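Local structure of alpha-Amylase (Thermotoga maritima, 2B5D) at residues A[3-8]-A[377-382]; A[233-238]-A[343-348]. The protein belongs to glycoside hydrolase family 57, whose members carry a distorted alpha/beta barrel, followed here by a mostly helical C-terminal region. All blocks are in the same frame, centred on the assembly; numbering follows the deposited sequence.

Interaction 1 of 2, residues A[3-8]-A[377-382]; sequences GKILIF and LKLVTA
The flat groups that meet between G3-I5 and L377-V380 are peptide units of two parallel strands. K378 N, 2.9 Å from G3 O, and I5 N, 2.7 Å from K378 O, both lie nearly in line with the C=O, but the K378 N-H is bent (147°) and the I5 N-H nearly straight. V380 N instead comes to I5 O from above the carbonyl plane, 38° out of it, at 3.1 Å, just ahead of the helix for which T381 is the N-cap residue. On one face of the sheet K4 and K378 run side by side, their like-charged NZ atoms 3.2 Å apart; a weak, long ion pair to E341 may ease the charge on K4. The aliphatic base of K4 crosses V380 at about a right angle, K4 CG lying 3.6 Å from V380 CG1. On the other face I5 lies alongside L379, and its CG2 meets L377 CD2 at 3.9 Å. L6 takes chi1 160°, which swings its CG away from the backbone N, and its CD2 packs on A382 CB (3.7 Å). Helix 360-373 (F367, F368, V371) covers the face of I5, L377 and L379, with helix 309-338 also packing on L377. On its other edge strand 3-11 bonds through K4 and L6 to strand 343-349. Strand 53-57, another parallel partner, comes in at L6 through T54, which also accepts from A382 N.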
loop_
_atom_site.group_PDB
_atom_site.type_symbol
_atom_site.label_atom_id
_atom_site.label_comp_id
_atom_site.label_asym_id
_atom_site.label_seq_id
_atom_site.Cartn_x
_atom_site.Cartn_y
_atom_site.Cartn_z
ATOM N N GLY A 3 20.908 -33.196 -39.262
ATOM C CA GLY A 3 19.811 -32.599 -38.500
ATOM C C GLY A 3 19.866 -31.096 -38.629
ATOM O O GLY A 3 20.946 -30.529 -38.757
ATOM N N LYS A 4 18.697 -30.453 -38.614
ATOM C CA LYS A 4 18.622 -28.997 -38.771
ATOM C C LYS A 4 18.324 -28.321 -37.438
ATOM O O LYS A 4 17.338 -28.643 -36.759
ATOM C CB LYS A 4 17.608 -28.646 -39.863
ATOM C CG LYS A 4 18.109 -29.100 -41.234
ATOM C CD LYS A 4 17.117 -29.942 -42.000
ATOM C CE LYS A 4 16.618 -29.239 -43.270
ATOM N NZ LYS A 4 17.683 -29.045 -44.313
ATOM N N ILE A 5 19.214 -27.429 -37.025
ATOM C CA ILE A 5 18.978 -26.761 -35.749
ATOM C C ILE A 5 18.475 -25.363 -35.929
ATOM O O ILE A 5 19.156 -24.501 -36.521
ATOM C CB ILE A 5 20.045 -27.031 -34.540
ATOM C CG1 ILE A 5 21.372 -26.315 -34.735
ATOM C CG2 ILE A 5 20.226 -28.577 -34.189
ATOM C CD1 ILE A 5 21.357 -24.937 -34.041
ATOM N N LEU A 6 17.242 -25.151 -35.475
ATOM C CA LEU A 6 16.645 -23.817 -35.592
ATOM C C LEU A 6 16.561 -23.111 -34.224
ATOM O O LEU A 6 15.693 -23.407 -33.399
ATOM C CB LEU A 6 15.335 -23.848 -36.436
ATOM C CG LEU A 6 14.182 -22.828 -36.467
ATOM C CD1 LEU A 6 14.540 -21.352 -36.428
ATOM C CD2 LEU A 6 13.183 -23.151 -37.615
ATOM N N ILE A 7 17.520 -22.210 -33.995
ATOM C CA ILE A 7 17.552 -21.430 -32.754
ATOM C C ILE A 7 16.695 -20.203 -32.955
ATOM O O ILE A 7 16.892 -19.419 -33.875
ATOM C CB ILE A 7 19.017 -20.997 -32.294
ATOM C CG1 ILE A 7 19.914 -22.193 -31.949
ATOM C CG2 ILE A 7 18.959 -20.035 -31.098
ATOM C CD1 ILE A 7 19.211 -23.324 -31.189
ATOM N N PHE A 8 15.754 -20.011 -32.058
ATOM C CA PHE A 8 14.920 -18.822 -32.153
ATOM C C PHE A 8 15.038 -17.962 -30.877
ATOM O O PHE A 8 14.810 -18.448 -29.765
ATOM C CB PHE A 8 13.445 -19.210 -32.459
ATOM C CG PHE A 8 12.545 -18.016 -32.577
ATOM C CD1 PHE A 8 12.261 -17.444 -33.834
ATOM C CD2 PHE A 8 12.031 -17.416 -31.435
ATOM C CE1 PHE A 8 11.454 -16.289 -33.955
ATOM C CE2 PHE A 8 11.239 -16.252 -31.536
ATOM C CZ PHE A 8 10.929 -15.700 -32.789
ATOM N N LEU A 377 25.008 -32.046 -38.049
ATOM C CA LEU A 377 24.171 -30.887 -37.701
ATOM C C LEU A 377 24.482 -29.685 -38.544
ATOM O O LEU A 377 25.628 -29.418 -38.893
ATOM C CB LEU A 377 24.322 -30.453 -36.229
ATOM C CG LEU A 377 23.840 -31.260 -35.036
ATOM C CD1 LEU A 377 24.098 -30.447 -33.805
ATOM C CD2 LEU A 377 22.370 -31.645 -35.105
ATOM N N LYS A 378 23.416 -28.959 -38.839
ATOM C CA LYS A 378 23.453 -27.738 -39.612
ATOM C C LYS A 378 22.590 -26.679 -38.884
ATOM O O LYS A 378 21.520 -26.994 -38.354
ATOM C CB LYS A 378 22.854 -28.045 -40.986
ATOM C CG LYS A 378 23.041 -26.923 -42.030
ATOM C CD LYS A 378 22.712 -27.427 -43.412
ATOM C CE LYS A 378 21.484 -28.344 -43.373
ATOM N NZ LYS A 378 20.741 -28.380 -44.691
ATOM N N LEU A 379 23.064 -25.443 -38.827
ATOM C CA LEU A 379 22.202 -24.340 -38.411
ATOM C C LEU A 379 21.353 -23.965 -39.621
ATOM O O LEU A 379 21.883 -23.884 -40.709
ATOM C CB LEU A 379 23.003 -23.123 -37.988
ATOM C CG LEU A 379 23.985 -23.237 -36.811
ATOM C CD1 LEU A 379 24.732 -21.894 -36.616
ATOM C CD2 LEU A 379 23.305 -23.662 -35.531
ATOM N N VAL A 380 20.048 -23.760 -39.407
ATOM C CA VAL A 380 19.116 -23.234 -40.422
ATOM C C VAL A 380 18.335 -22.046 -39.856
ATOM O O VAL A 380 18.188 -21.921 -38.641
ATOM C CB VAL A 380 18.101 -24.337 -40.908
ATOM C CG1 VAL A 380 18.841 -25.539 -41.504
ATOM C CG2 VAL A 380 17.152 -24.809 -39.775
ATOM N N THR A 381 17.864 -21.149 -40.718
ATOM C CA THR A 381 16.870 -20.154 -40.283
ATOM C C THR A 381 15.534 -20.739 -40.696
ATOM O O THR A 381 15.490 -21.684 -41.468
ATOM C CB THR A 381 17.045 -18.795 -40.961
ATOM O OG1 THR A 381 16.613 -18.916 -42.319
ATOM C CG2 THR A 381 18.478 -18.324 -40.886
ATOM N N ALA A 382 14.443 -20.165 -40.226
ATOM C CA ALA A 382 13.137 -20.721 -40.504
ATOM C C ALA A 382 12.705 -20.500 -41.975
ATOM O O ALA A 382 11.970 -21.299 -42.547
ATOM C CB ALA A 382 12.142 -20.146 -39.561
HETATM O O HOH W 1 17.274 -20.131 -36.931
#

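Interaction 2 of 2, residues A[233-238]-A[343-348]; sequences FAFARD and VIVAPF
Chi1 of F235 (-76°) sets its ring opposite the carbonyl carbon, and chi1 of V345 (-176°) puts CG1 anti to the backbone N and CG2 anti to the carbonyl carbon; it is CG2 that meets the ring, the two side chains crossing at about a right angle where the distorted (beta/alpha)7 barrel expected of this family closes. Strands 233-236 and 343-348 are steeply inclined, at 74°, and form no regular beta pairing. V345 CG2 comes obliquely to F235 CD2 (3.9 Å), whereas V343 CG2 lies at the ring's edge near its plane. The main tie follows the strand end: D238 N donates to V345 O in the carbonyl plane, at 2.7 Å. The D238 side chain lies alongside I344, with OD2 against CG2. Its carboxylate is held by S241 and Q330 at OD2 and by Y223 and the backbone N of E240 at OD1, so its rotation is well fixed. R237 crosses P347, the CG atoms 3.5 Å apart, and sends its guanidinium on to a salt bridge with D207 and a cation-pi contact with W402. A water bridges the two backbones: it accepts from V345 N at 2.6 Å and lies 3.0 Å from A236 O.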
loop_
_atom_site.group_PDB
_atom_site.type_symbol
_atom_site.label_atom_id
_atom_site.label_comp_id
_atom_site.label_asym_id
_atom_site.label_seq_id
_atom_site.Cartn_x
_atom_site.Cartn_y
_atom_site.Cartn_z
ATOM N N PHE A 233 2.835 -22.095 -42.908
ATOM C CA PHE A 233 3.716 -23.057 -42.206
ATOM C C PHE A 233 3.784 -22.793 -40.672
ATOM O O PHE A 233 3.953 -21.643 -40.266
ATOM C CB PHE A 233 5.122 -22.957 -42.789
ATOM C CG PHE A 233 5.254 -23.537 -44.151
ATOM C CD1 PHE A 233 5.389 -22.707 -45.274
ATOM C CD2 PHE A 233 5.271 -24.933 -44.332
ATOM C CE1 PHE A 233 5.564 -23.271 -46.581
ATOM C CE2 PHE A 233 5.404 -25.494 -45.627
ATOM C CZ PHE A 233 5.545 -24.646 -46.750
ATOM N N ALA A 234 3.583 -23.825 -39.846
ATOM C CA ALA A 234 3.773 -23.726 -38.401
ATOM C C ALA A 234 4.981 -24.605 -37.923
ATOM O O ALA A 234 5.073 -25.773 -38.288
ATOM C CB ALA A 234 2.506 -24.158 -37.682
ATOM N N PHE A 235 5.844 -24.039 -37.078
ATOM C CA PHE A 235 7.036 -24.691 -36.493
ATOM C C PHE A 235 6.768 -24.938 -35.015
ATOM O O PHE A 235 6.495 -23.995 -34.320
ATOM C CB PHE A 235 8.218 -23.759 -36.590
ATOM C CG PHE A 235 8.819 -23.649 -37.976
ATOM C CD1 PHE A 235 8.406 -22.648 -38.865
ATOM C CD2 PHE A 235 9.788 -24.521 -38.388
ATOM C CE1 PHE A 235 8.989 -22.526 -40.147
ATOM C CE2 PHE A 235 10.364 -24.430 -39.666
ATOM C CZ PHE A 235 9.996 -23.416 -40.538
ATOM N N ALA A 236 6.764 -26.182 -34.550
ATOM C CA ALA A 236 6.485 -26.440 -33.150
ATOM C C ALA A 236 7.786 -26.576 -32.337
ATOM O O ALA A 236 8.780 -27.195 -32.761
ATOM C CB ALA A 236 5.537 -27.607 -32.932
ATOM N N ARG A 237 7.767 -25.905 -31.199
ATOM C CA ARG A 237 8.797 -26.004 -30.125
ATOM C C ARG A 237 9.252 -27.444 -29.844
ATOM O O ARG A 237 8.414 -28.298 -29.538
ATOM C CB ARG A 237 8.152 -25.485 -28.828
ATOM C CG ARG A 237 8.952 -24.553 -28.086
ATOM C CD ARG A 237 8.216 -24.173 -26.851
ATOM N NE ARG A 237 8.388 -25.146 -25.768
ATOM C CZ ARG A 237 7.377 -25.860 -25.329
ATOM N NH1 ARG A 237 7.500 -26.762 -24.365
ATOM N NH2 ARG A 237 6.213 -25.653 -25.922
ATOM N N ASP A 238 10.559 -27.677 -29.860
ATOM C CA ASP A 238 11.131 -28.950 -29.316
ATOM C C ASP A 238 11.116 -28.860 -27.798
ATOM O O ASP A 238 11.846 -28.063 -27.220
ATOM C CB ASP A 238 12.579 -29.183 -29.828
ATOM C CG ASP A 238 13.295 -30.357 -29.115
ATOM O OD1 ASP A 238 12.655 -31.272 -28.516
ATOM O OD2 ASP A 238 14.522 -30.350 -29.182
ATOM N N VAL A 343 13.934 -31.074 -37.962
ATOM C CA VAL A 343 14.251 -29.689 -37.655
ATOM C C VAL A 343 13.876 -29.412 -36.216
ATOM O O VAL A 343 12.772 -29.645 -35.771
ATOM C CB VAL A 343 13.891 -28.612 -38.784
ATOM C CG1 VAL A 343 13.147 -29.204 -39.939
ATOM C CG2 VAL A 343 13.261 -27.329 -38.232
ATOM N N ILE A 344 14.887 -29.059 -35.455
ATOM C CA ILE A 344 14.758 -29.016 -34.008
ATOM C C ILE A 344 14.541 -27.562 -33.736
ATOM O O ILE A 344 15.422 -26.711 -34.067
ATOM C CB ILE A 344 16.035 -29.629 -33.325
ATOM C CG1 ILE A 344 16.061 -31.150 -33.613
ATOM C CG2 ILE A 344 16.052 -29.279 -31.872
ATOM C CD1 ILE A 344 17.439 -31.852 -33.492
ATOM N N VAL A 345 13.337 -27.248 -33.251
ATOM C CA VAL A 345 13.009 -25.813 -33.036
ATOM C C VAL A 345 13.159 -25.445 -31.561
ATOM O O VAL A 345 12.452 -25.997 -30.667
ATOM C CB VAL A 345 11.595 -25.378 -33.564
ATOM C CG1 VAL A 345 11.385 -23.801 -33.368
ATOM C CG2 VAL A 345 11.411 -25.772 -35.043
ATOM N N ALA A 346 14.084 -24.527 -31.328
ATOM C CA ALA A 346 14.462 -24.140 -29.950
ATOM C C ALA A 346 14.428 -22.607 -29.743
ATOM O O ALA A 346 15.386 -21.893 -30.110
ATOM C CB ALA A 346 15.850 -24.730 -29.606
ATOM N N PRO A 347 13.273 -22.093 -29.279
ATOM C CA PRO A 347 13.059 -20.691 -28.996
ATOM C C PRO A 347 13.354 -20.274 -27.555
ATOM O O PRO A 347 12.939 -20.946 -26.601
ATOM C CB PRO A 347 11.571 -20.506 -29.262
ATOM C CG PRO A 347 10.997 -21.773 -28.891
ATOM C CD PRO A 347 12.015 -22.848 -29.137
ATOM N N PHE A 348 14.028 -19.142 -27.419
ATOM C CA PHE A 348 14.294 -18.590 -26.113
ATOM C C PHE A 348 14.036 -17.126 -26.126
ATOM O O PHE A 348 14.260 -16.454 -27.125
ATOM C CB PHE A 348 15.744 -18.910 -25.705
ATOM C CG PHE A 348 16.085 -20.335 -25.954
ATOM C CD1 PHE A 348 17.004 -20.690 -26.927
ATOM C CD2 PHE A 348 15.362 -21.347 -25.284
ATOM C CE1 PHE A 348 17.270 -22.029 -27.175
ATOM C CE2 PHE A 348 15.600 -22.679 -25.534
ATOM C CZ PHE A 348 16.564 -23.035 -26.486
HETATM O O HOH W 2 11.329 -28.827 -32.782
#

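From the N terminus, strand 3-11 comes first, and its partners here come from far along the chain. Interaction 2 closes the inner loop, when 343-348 returns to 233-238 after 104 intervening residues that include helix 309-338. Interaction 1 closes the outer one, when 377-382 comes back to 3-8 by way of helix 360-373; interaction 2 is thus nested inside it. Their centres lie about 9 Å apart, and strands 3-11 and 343-349 are neighbours in one sheet, with F8 N at 2.7 Å from A346 O. F235 also packs on L6 and A382. Interaction 2 brings strand 233-236 against 343-349, and interaction 1 adds strand 377-379 to the other edge of strand 3-11.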